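PDB 5BY3: BtGH115A from Bacteroides thetaiotaomicron, which removes 4-O-methyl-alpha-glucuronic acid from decorated arabinogalactans as a glycoside hydrolase of family GH115. Local coordinates for residues A[324-329]-A[337-342]; A[346-351]-A[372-377]; A[555-560]-A[604-609]. All blocks are in the same frame, centred on the assembly; numbering follows the deposited sequence. Where two conformers were deposited one is given.

Interaction 1: residues A[324-329]-A[337-342]; sequences GLLEKY and VPQVFI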
loop_
_atom_site.group_PDB
_atom_site.type_symbol
_atom_site.label_atom_id
_atom_site.label_comp_id
_atom_site.label_asym_id
_atom_site.label_seq_id
_atom_site.Cartn_x
_atom_site.Cartn_y
_atom_site.Cartn_z
ATOM N N GLY A 324 -16.267 -24.637 13.981
ATOM C CA GLY A 324 -17.000 -25.872 13.759
ATOM C C GLY A 324 -16.849 -26.451 12.373
ATOM O O GLY A 324 -16.510 -27.627 12.238
ATOM N N LEU A 325 -17.100 -25.656 11.336
ATOM C CA LEU A 325 -17.019 -26.170 9.950
ATOM C C LEU A 325 -15.587 -26.547 9.558
ATOM O O LEU A 325 -15.355 -27.464 8.758
ATOM C CB LEU A 325 -17.511 -25.133 8.941
ATOM C CG LEU A 325 -18.985 -24.793 8.922
ATOM C CD1 LEU A 325 -19.223 -23.294 8.631
ATOM C CD2 LEU A 325 -19.642 -25.700 7.910
ATOM N N LEU A 326 -14.652 -25.783 10.109
ATOM C CA LEU A 326 -13.235 -25.972 9.908
ATOM C C LEU A 326 -12.765 -27.289 10.534
ATOM O O LEU A 326 -12.116 -28.086 9.816
ATOM C CB LEU A 326 -12.462 -24.744 10.424
ATOM C CG LEU A 326 -12.695 -23.384 9.698
ATOM C CD1 LEU A 326 -11.740 -22.341 10.240
ATOM C CD2 LEU A 326 -12.579 -23.461 8.178
ATOM N N GLU A 327 -13.117 -27.519 11.824
ATOM C CA GLU A 327 -13.058 -28.867 12.483
ATOM C C GLU A 327 -13.553 -30.015 11.590
ATOM O O GLU A 327 -12.793 -30.935 11.286
ATOM C CB GLU A 327 -13.796 -28.925 13.821
ATOM C CG GLU A 327 -13.199 -28.052 14.916
ATOM C CD GLU A 327 -13.416 -28.565 16.337
ATOM O OE1 GLU A 327 -13.778 -29.753 16.520
ATOM O OE2 GLU A 327 -13.182 -27.772 17.284
ATOM N N LYS A 328 -14.795 -29.910 11.132
ATOM C CA LYS A 328 -15.450 -30.922 10.309
ATOM C C LYS A 328 -14.932 -31.134 8.854
ATOM O O LYS A 328 -14.900 -32.279 8.408
ATOM C CB LYS A 328 -16.982 -30.686 10.360
ATOM C CG LYS A 328 -17.871 -31.528 9.450
ATOM C CD LYS A 328 -19.305 -31.196 9.809
ATOM C CE LYS A 328 -20.321 -32.134 9.184
ATOM N NZ LYS A 328 -21.620 -31.954 9.887
ATOM N N TYR A 329 -14.546 -30.085 8.116
ATOM C CA TYR A 329 -14.051 -30.296 6.724
ATOM C C TYR A 329 -12.570 -29.995 6.427
ATOM O O TYR A 329 -12.057 -30.408 5.368
ATOM C CB TYR A 329 -14.917 -29.596 5.660
ATOM C CG TYR A 329 -16.374 -29.873 5.769
ATOM C CD1 TYR A 329 -16.950 -30.972 5.120
ATOM C CD2 TYR A 329 -17.197 -29.041 6.528
ATOM C CE1 TYR A 329 -18.314 -31.240 5.234
ATOM C CE2 TYR A 329 -18.558 -29.297 6.646
ATOM C CZ TYR A 329 -19.112 -30.396 6.001
ATOM O OH TYR A 329 -20.463 -30.630 6.128
ATOM N N VAL A 337 -5.405 -24.713 11.214
ATOM C CA VAL A 337 -6.092 -24.005 10.111
ATOM C C VAL A 337 -5.780 -22.525 10.267
ATOM O O VAL A 337 -6.032 -21.965 11.340
ATOM C CB VAL A 337 -7.622 -24.171 10.138
ATOM C CG1 VAL A 337 -8.238 -23.585 8.883
ATOM C CG2 VAL A 337 -8.028 -25.632 10.258
ATOM N N PRO A 338 -5.224 -21.878 9.213
ATOM C CA PRO A 338 -4.911 -20.447 9.396
ATOM C C PRO A 338 -6.168 -19.523 9.369
ATOM O O PRO A 338 -7.051 -19.639 8.509
ATOM C CB PRO A 338 -3.909 -20.155 8.270
ATOM C CG PRO A 338 -4.194 -21.168 7.228
ATOM C CD PRO A 338 -4.730 -22.392 7.918
ATOM N N GLN A 339 -6.218 -18.623 10.338
ATOM C CA GLN A 339 -7.426 -17.890 10.643
ATOM C C GLN A 339 -7.158 -16.417 10.919
ATOM O O GLN A 339 -6.179 -16.068 11.568
ATOM C CB GLN A 339 -8.133 -18.560 11.844
ATOM C CG GLN A 339 -8.946 -19.789 11.424
ATOM C CD GLN A 339 -9.366 -20.665 12.583
ATOM O OE1 GLN A 339 -10.344 -20.382 13.271
ATOM N NE2 GLN A 339 -8.630 -21.749 12.797
ATOM N N VAL A 340 -8.042 -15.540 10.459
ATOM C CA VAL A 340 -7.836 -14.118 10.720
ATOM C C VAL A 340 -9.127 -13.480 11.231
ATOM O O VAL A 340 -10.223 -13.792 10.766
ATOM C CB VAL A 340 -7.223 -13.376 9.470
ATOM C CG1 VAL A 340 -8.179 -13.348 8.281
ATOM C CG2 VAL A 340 -6.768 -11.940 9.794
ATOM N N PHE A 341 -8.975 -12.576 12.189
ATOM C CA PHE A 341 -10.060 -11.731 12.591
ATOM C C PHE A 341 -9.648 -10.284 12.336
ATOM O O PHE A 341 -8.570 -9.849 12.799
ATOM C CB PHE A 341 -10.411 -11.968 14.079
ATOM C CG PHE A 341 -11.487 -11.054 14.598
ATOM C CD1 PHE A 341 -12.778 -11.051 14.020
ATOM C CD2 PHE A 341 -11.219 -10.161 15.642
ATOM C CE1 PHE A 341 -13.778 -10.195 14.476
ATOM C CE2 PHE A 341 -12.232 -9.314 16.115
ATOM C CZ PHE A 341 -13.500 -9.338 15.528
ATOM N N ILE A 342 -10.505 -9.558 11.606
ATOM C CA ILE A 342 -10.179 -8.205 11.119
ATOM C C ILE A 342 -11.143 -7.170 11.680
ATOM O O ILE A 342 -12.227 -6.994 11.124
ATOM C CB ILE A 342 -10.152 -8.105 9.568
ATOM C CG1 ILE A 342 -9.399 -9.290 8.986
ATOM C CG2 ILE A 342 -9.479 -6.790 9.102
ATOM C CD1 ILE A 342 -9.732 -9.557 7.558
#
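Leu326 and Gln339 reach for each other from opposite directions, and the meeting is a methyl group against the flat of an amide. Leu326 CD1 lies 3.7 Å from Gln339 CD and almost as close to the CG, OE1 and NE2 that surround it, so the methyl sits squarely over one face of the amide group. Leu326 gets there with CG anti to its carbonyl carbon (chi1 -65°) and an extended chi2, which sends CD1 out from the helix. Val337 fills in beside the amide: its CG1 approaches the same methyl, Leu326 CD1, at 4.0 Å.

The amide has little freedom to turn. Gln339 NE2 donates to the backbone Val337 O at 3.0 Å, nearly straight at the hydrogen (165°); the nitrogen stands above the carbonyl plane, while the acceptor lies close to the amide's own plane. At the other end, Gln339 OE1 is hydrogen-bonded to Arg323 NH1, so both polar atoms of this buried group are used and its face is fixed under the leucine. Tyr290 also touches Leu326 and Val337, and Val280 packs on Leu326 from helix 265-283.

Helix 308-329 connects the neighbouring parallel strands 290-291 and 339-341. Its end packs on the loop leading into the second strand and on that strand's first residue, within a beta-alpha-beta crossover, the building pattern of a TIM barrel.

Interaction 2: residues A[346-351]-A[372-377]; sequences EVLDIY and YIRHFP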
loop_
_atom_site.group_PDB
_atom_site.type_symbol
_atom_site.label_atom_id
_atom_site.label_comp_id
_atom_site.label_asym_id
_atom_site.label_seq_id
_atom_site.Cartn_x
_atom_site.Cartn_y
_atom_site.Cartn_z
ATOM N N GLU A 346 -16.147 -0.238 12.545
ATOM C CA GLU A 346 -16.896 -0.331 13.834
ATOM C C GLU A 346 -16.589 -1.611 14.632
ATOM O O GLU A 346 -16.954 -1.711 15.816
ATOM C CB GLU A 346 -18.416 -0.210 13.614
ATOM C CG GLU A 346 -19.139 -1.523 13.224
ATOM C CD GLU A 346 -18.732 -2.077 11.842
ATOM O OE1 GLU A 346 -18.415 -1.281 10.922
ATOM O OE2 GLU A 346 -18.752 -3.317 11.643
ATOM N N VAL A 347 -15.959 -2.589 13.968
ATOM C CA VAL A 347 -15.609 -3.851 14.611
ATOM C C VAL A 347 -14.438 -3.712 15.607
ATOM O O VAL A 347 -14.359 -4.480 16.577
ATOM C CB VAL A 347 -15.612 -5.101 13.637
ATOM C CG1 VAL A 347 -15.118 -4.782 12.239
ATOM C CG2 VAL A 347 -14.889 -6.324 14.202
ATOM N N LEU A 348 -13.583 -2.700 15.410
ATOM C CA LEU A 348 -12.542 -2.346 16.384
ATOM C C LEU A 348 -13.188 -2.068 17.757
ATOM O O LEU A 348 -12.677 -2.580 18.781
ATOM C CB LEU A 348 -11.662 -1.172 15.885
ATOM C CG LEU A 348 -10.493 -0.584 16.723
ATOM C CD1 LEU A 348 -9.217 -1.406 16.653
ATOM C CD2 LEU A 348 -10.220 0.885 16.381
ATOM N N ASP A 349 -14.301 -1.301 17.763
ATOM C CA ASP A 349 -15.131 -1.052 18.984
ATOM C C ASP A 349 -15.641 -2.349 19.621
ATOM O O ASP A 349 -15.522 -2.537 20.833
ATOM C CB ASP A 349 -16.358 -0.132 18.730
ATOM C CG ASP A 349 -15.989 1.262 18.223
ATOM O OD1 ASP A 349 -14.947 1.829 18.620
ATOM O OD2 ASP A 349 -16.786 1.804 17.420
ATOM N N ILE A 350 -16.210 -3.229 18.811
ATOM C CA ILE A 350 -16.735 -4.473 19.341
ATOM C C ILE A 350 -15.640 -5.436 19.892
ATOM O O ILE A 350 -15.856 -6.110 20.920
ATOM C CB ILE A 350 -17.866 -5.073 18.452
ATOM C CG1 ILE A 350 -18.339 -6.410 18.982
ATOM C CG2 ILE A 350 -17.502 -5.190 16.980
ATOM C CD1 ILE A 350 -19.032 -6.288 20.308
ATOM N N TYR A 351 -14.447 -5.425 19.284
ATOM C CA TYR A 351 -13.263 -6.070 19.906
ATOM C C TYR A 351 -12.965 -5.494 21.311
ATOM O O TYR A 351 -13.072 -6.232 22.299
ATOM C CB TYR A 351 -12.034 -6.006 18.999
ATOM C CG TYR A 351 -10.752 -6.436 19.680
ATOM C CD1 TYR A 351 -10.412 -7.799 19.791
ATOM C CD2 TYR A 351 -9.874 -5.478 20.230
ATOM C CE1 TYR A 351 -9.242 -8.185 20.416
ATOM C CE2 TYR A 351 -8.696 -5.859 20.861
ATOM C CZ TYR A 351 -8.381 -7.218 20.950
ATOM O OH TYR A 351 -7.200 -7.609 21.585
ATOM N N TYR A 372 -2.652 5.694 8.012
ATOM C CA TYR A 372 -2.360 5.787 9.453
ATOM C C TYR A 372 -2.980 4.653 10.247
ATOM O O TYR A 372 -4.210 4.589 10.434
ATOM C CB TYR A 372 -2.821 7.124 10.018
ATOM C CG TYR A 372 -2.181 8.302 9.320
ATOM C CD1 TYR A 372 -0.846 8.676 9.595
ATOM C CD2 TYR A 372 -2.894 9.032 8.343
ATOM C CE1 TYR A 372 -0.254 9.776 8.959
ATOM C CE2 TYR A 372 -2.303 10.106 7.695
ATOM C CZ TYR A 372 -0.995 10.472 7.999
ATOM O OH TYR A 372 -0.467 11.568 7.362
ATOM N N ILE A 373 -2.118 3.748 10.699
ATOM C CA ILE A 373 -2.534 2.552 11.482
ATOM C C ILE A 373 -3.292 2.931 12.767
ATOM O O ILE A 373 -2.767 3.694 13.594
ATOM C CB ILE A 373 -1.320 1.625 11.745
ATOM C CG1 ILE A 373 -0.827 1.105 10.397
ATOM C CG2 ILE A 373 -1.699 0.450 12.645
ATOM C CD1 ILE A 373 0.508 0.378 10.407
ATOM N N ARG A 374 -4.523 2.418 12.925
ATOM C CA ARG A 374 -5.357 2.781 14.106
ATOM C C ARG A 374 -4.895 2.094 15.423
ATOM O O ARG A 374 -4.965 2.686 16.499
ATOM C CB ARG A 374 -6.854 2.567 13.859
ATOM C CG ARG A 374 -7.490 3.498 12.818
ATOM C CD ARG A 374 -8.928 3.791 13.232
ATOM N NE ARG A 374 -9.619 4.741 12.377
ATOM C CZ ARG A 374 -9.784 6.026 12.648
ATOM N NH1 ARG A 374 -9.293 6.564 13.779
ATOM N NH2 ARG A 374 -10.439 6.787 11.788
ATOM N N HIS A 375 -4.403 0.858 15.341
ATOM C CA HIS A 375 -4.072 0.151 16.569
ATOM C C HIS A 375 -2.835 -0.704 16.463
ATOM O O HIS A 375 -2.690 -1.509 15.528
ATOM C CB HIS A 375 -5.264 -0.683 17.087
ATOM C CG HIS A 375 -4.984 -1.372 18.382
ATOM N ND1 HIS A 375 -5.262 -0.796 19.601
ATOM C CD2 HIS A 375 -4.402 -2.568 18.650
ATOM C CE1 HIS A 375 -4.883 -1.617 20.564
ATOM N NE2 HIS A 375 -4.347 -2.693 20.014
ATOM N N PHE A 376 -1.966 -0.511 17.449
ATOM C CA PHE A 376 -0.764 -1.317 17.675
ATOM C C PHE A 376 -0.938 -2.296 18.860
ATOM O O PHE A 376 -1.497 -1.904 19.898
ATOM C CB PHE A 376 0.433 -0.390 17.887
ATOM C CG PHE A 376 0.769 0.427 16.684
ATOM C CD1 PHE A 376 0.163 1.679 16.477
ATOM C CD2 PHE A 376 1.667 -0.068 15.713
ATOM C CE1 PHE A 376 0.460 2.432 15.335
ATOM C CE2 PHE A 376 1.945 0.674 14.574
ATOM C CZ PHE A 376 1.357 1.940 14.397
ATOM N N PRO A 377 -0.452 -3.558 18.710
ATOM C CA PRO A 377 -0.736 -4.625 19.688
ATOM C C PRO A 377 -0.201 -4.290 21.056
ATOM O O PRO A 377 0.970 -3.888 21.171
ATOM C CB PRO A 377 0.010 -5.850 19.140
ATOM C CG PRO A 377 0.436 -5.490 17.759
ATOM C CD PRO A 377 0.527 -4.001 17.695
#
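In the barrel of parallel strands, the segments that follow two neighbouring strands, 339-341 and 362-366, meet here through Leu348 on the short helix 347-352 and Arg374 and His375 in the loop. It is a sparse van der Waals contact. Leu348 CD1 rests against His375 CB at 4.0 Å, the two side chains crossing obliquely, and the other leucine methyl, Leu348 CD2, approaches Arg374 CD only loosely, at 4.5 Å. The fork of the leucine is thus divided between two consecutive residues, one branch on the root of the histidine and one on the aliphatic run of the arginine. Leu348 holds its CG anti to the backbone N (chi1 179°), which carries the fork away from the helix toward the loop.

The polar ends work elsewhere. His375 NE2 is hydrogen-bonded to Glu381 OE1, and the imidazole also meets the rings of Trp365 and His352. Arg374 makes a cation-pi contact with Trp732.

Around this pair, helix 308-329 packs on Ile350 of the short helix, and Ile373 of the loop lies on strand 388-393 and helix 411-423. Through Trp732, on helix 730-738, the loop also borders the C-terminal part of the chain.

Interaction 3: residues A[555-560]-A[604-609]; sequences YFELVK and NSLENG
Leu606 comes at the ring of Phe556 on a slant. Its methyl Leu606 CD2 lies 3.9 Å from Phe556 CB and 4.1 Å from Phe556 CG, so it covers the root of the aromatic side chain more than the far end of the ring. The other methyl, Leu606 CD1, reaches Phe556 CD2 at 4.1 Å. The same ring also meets the imidazole of His602 edge-to-face, which places Phe556 against the end of helix 587-603.

The second flat group is the carboxylate of Glu557. Leu606 CD1 stands beside it, tilted out of its plane, 3.8 Å from Glu557 OE2 and 3.9 Å from Glu557 CG. Leu606 therefore straddles two successive residues of helix 552-580. Phe556 carries its CG anti to the backbone N (chi1 -170°), while Glu557 turns its CG the other way, anti to the carbonyl carbon (chi1 -75°), and the extended chain brings its carboxylate back toward the loop. The helix is widened here: besides the ordinary bond from Val559 N, at 3.0 Å, Tyr555 O takes one from Lys560 N, at 2.9 Å, and this longer step marks a pi-type turn.

Glu607, next to the leucine, is hydrogen-bonded through OE2 to Ser553 OG and brings the loop back to the start of helix 552-580. Glu557 OE1 forms a salt bridge with Lys438 NZ, while its OE2 lies close to Asp137 OD2, a like charge. An apolar methyl thus flanks a buried carboxylate; that neighbour and the second carboxylate may raise Glu557's affinity for a proton, an effect the salt bridge would probably oppose.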
loop_
_atom_site.group_PDB
_atom_site.type_symbol
_atom_site.label_atom_id
_atom_site.label_comp_id
_atom_site.label_asym_id
_atom_site.label_seq_id
_atom_site.Cartn_x
_atom_site.Cartn_y
_atom_site.Cartn_z
ATOM N N TYR A 555 8.009 4.352 -19.026
ATOM C CA TYR A 555 8.170 5.743 -18.653
ATOM C C TYR A 555 6.805 6.451 -18.634
ATOM O O TYR A 555 6.525 7.218 -17.722
ATOM C CB TYR A 555 9.172 6.449 -19.570
ATOM C CG TYR A 555 9.533 7.849 -19.120
ATOM C CD1 TYR A 555 10.353 8.062 -17.996
ATOM C CD2 TYR A 555 9.045 8.955 -19.801
ATOM C CE1 TYR A 555 10.684 9.346 -17.582
ATOM C CE2 TYR A 555 9.382 10.238 -19.405
ATOM C CZ TYR A 555 10.183 10.427 -18.304
ATOM O OH TYR A 555 10.493 11.694 -17.933
ATOM N N PHE A 556 5.944 6.178 -19.598
ATOM C CA PHE A 556 4.690 6.905 -19.602
ATOM C C PHE A 556 3.866 6.472 -18.380
ATOM O O PHE A 556 3.318 7.295 -17.651
ATOM C CB PHE A 556 3.906 6.733 -20.919
ATOM C CG PHE A 556 2.726 7.669 -21.030
ATOM C CD1 PHE A 556 2.875 8.938 -21.591
ATOM C CD2 PHE A 556 1.463 7.296 -20.527
ATOM C CE1 PHE A 556 1.785 9.821 -21.649
ATOM C CE2 PHE A 556 0.376 8.157 -20.594
ATOM C CZ PHE A 556 0.530 9.419 -21.164
ATOM N N GLU A 557 3.837 5.165 -18.176
ATOM C CA GLU A 557 3.146 4.509 -17.072
ATOM C C GLU A 557 3.606 4.917 -15.679
ATOM O O GLU A 557 2.762 5.226 -14.840
ATOM C CB GLU A 557 3.247 2.989 -17.237
ATOM C CG GLU A 557 2.332 2.479 -18.320
ATOM C CD GLU A 557 2.628 1.065 -18.702
ATOM O OE1 GLU A 557 2.588 0.190 -17.813
ATOM O OE2 GLU A 557 2.869 0.832 -19.909
ATOM N N LEU A 558 4.923 4.976 -15.470
ATOM C CA LEU A 558 5.496 5.139 -14.127
ATOM C C LEU A 558 5.940 6.554 -13.770
ATOM O O LEU A 558 5.968 6.913 -12.600
ATOM C CB LEU A 558 6.646 4.152 -13.940
ATOM C CG LEU A 558 6.268 2.668 -14.228
ATOM C CD1 LEU A 558 7.499 1.805 -14.380
ATOM C CD2 LEU A 558 5.370 2.061 -13.175
ATOM N N VAL A 559 6.279 7.362 -14.764
ATOM C CA VAL A 559 6.723 8.737 -14.526
ATOM C C VAL A 559 5.807 9.751 -15.206
ATOM O O VAL A 559 5.220 10.581 -14.534
ATOM C CB VAL A 559 8.222 8.951 -14.923
ATOM C CG1 VAL A 559 8.693 10.333 -14.552
ATOM C CG2 VAL A 559 9.122 7.974 -14.199
ATOM N N LYS A 560 5.670 9.676 -16.525
ATOM C CA LYS A 560 5.039 10.755 -17.291
ATOM C C LYS A 560 3.543 10.885 -16.979
ATOM O O LYS A 560 3.095 11.975 -16.651
ATOM C CB LYS A 560 5.316 10.597 -18.797
ATOM C CG LYS A 560 5.060 11.840 -19.639
ATOM C CD LYS A 560 5.757 11.754 -20.988
ATOM C CE LYS A 560 5.623 13.048 -21.777
ATOM N NZ LYS A 560 4.439 13.013 -22.674
ATOM N N ASN A 604 -4.372 4.542 -22.424
ATOM C CA ASN A 604 -5.286 3.509 -22.829
ATOM C C ASN A 604 -4.993 2.997 -24.246
ATOM O O ASN A 604 -5.665 2.074 -24.720
ATOM C CB ASN A 604 -6.726 4.046 -22.674
ATOM C CG ASN A 604 -7.270 3.872 -21.245
ATOM O OD1 ASN A 604 -7.191 2.782 -20.659
ATOM N ND2 ASN A 604 -7.830 4.945 -20.685
ATOM N N SER A 605 -3.982 3.576 -24.900
ATOM C CA SER A 605 -3.648 3.235 -26.295
ATOM C C SER A 605 -2.205 2.772 -26.462
ATOM O O SER A 605 -1.829 2.295 -27.520
ATOM C CB SER A 605 -3.972 4.399 -27.262
ATOM O OG SER A 605 -3.147 5.520 -27.022
ATOM N N LEU A 606 -1.404 2.918 -25.404
ATOM C CA LEU A 606 -0.037 2.372 -25.332
ATOM C C LEU A 606 -0.046 0.868 -25.608
ATOM O O LEU A 606 -1.027 0.163 -25.272
ATOM C CB LEU A 606 0.505 2.510 -23.906
ATOM C CG LEU A 606 0.743 3.780 -23.133
ATOM C CD1 LEU A 606 0.630 3.408 -21.680
ATOM C CD2 LEU A 606 2.139 4.319 -23.388
ATOM N N GLU A 607 1.071 0.393 -26.161
ATOM C CA GLU A 607 1.327 -1.027 -26.476
ATOM C C GLU A 607 0.147 -1.736 -27.170
ATOM O O GLU A 607 -0.322 -2.787 -26.720
ATOM C CB GLU A 607 1.804 -1.774 -25.221
ATOM C CG GLU A 607 3.132 -1.271 -24.661
ATOM C CD GLU A 607 4.375 -1.622 -25.490
ATOM O OE1 GLU A 607 4.362 -2.586 -26.314
ATOM O OE2 GLU A 607 5.404 -0.938 -25.295
ATOM N N ASN A 608 -0.281 -1.133 -28.282
ATOM C CA ASN A 608 -1.518 -1.415 -29.052
ATOM C C ASN A 608 -2.758 -0.840 -28.424
ATOM O O ASN A 608 -3.314 0.161 -28.909
ATOM C CB ASN A 608 -1.681 -2.882 -29.456
ATOM C CG ASN A 608 -0.636 -3.315 -30.462
ATOM O OD1 ASN A 608 0.003 -2.471 -31.113
ATOM N ND2 ASN A 608 -0.443 -4.633 -30.598
ATOM N N GLY A 609 -3.174 -1.484 -27.351
ATOM C CA GLY A 609 -4.115 -0.958 -26.362
ATOM C C GLY A 609 -4.029 -2.048 -25.303
ATOM O O GLY A 609 -5.054 -2.574 -24.863
#

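From the N terminus the three contacts come strictly in series, with no nesting and no crossing. Interaction 1 closes the short loop between helix 308-329 and strand 339-341. Interaction 2 opens a few residues later and closes over a longer excursion that includes strand 362-366, so both belong to the barrel region. They touch directly: Phe341 CZ packs on Val347 CG2 at 3.6 Å, although their centres are about 22 Å apart. Interaction 3 closes a mostly helical span and joins helix 552-580 to the loop after helix 587-603. Its centre is about 43 Å from that of interaction 1 and about 39 Å from that of interaction 2, across the chain's centre from the latter.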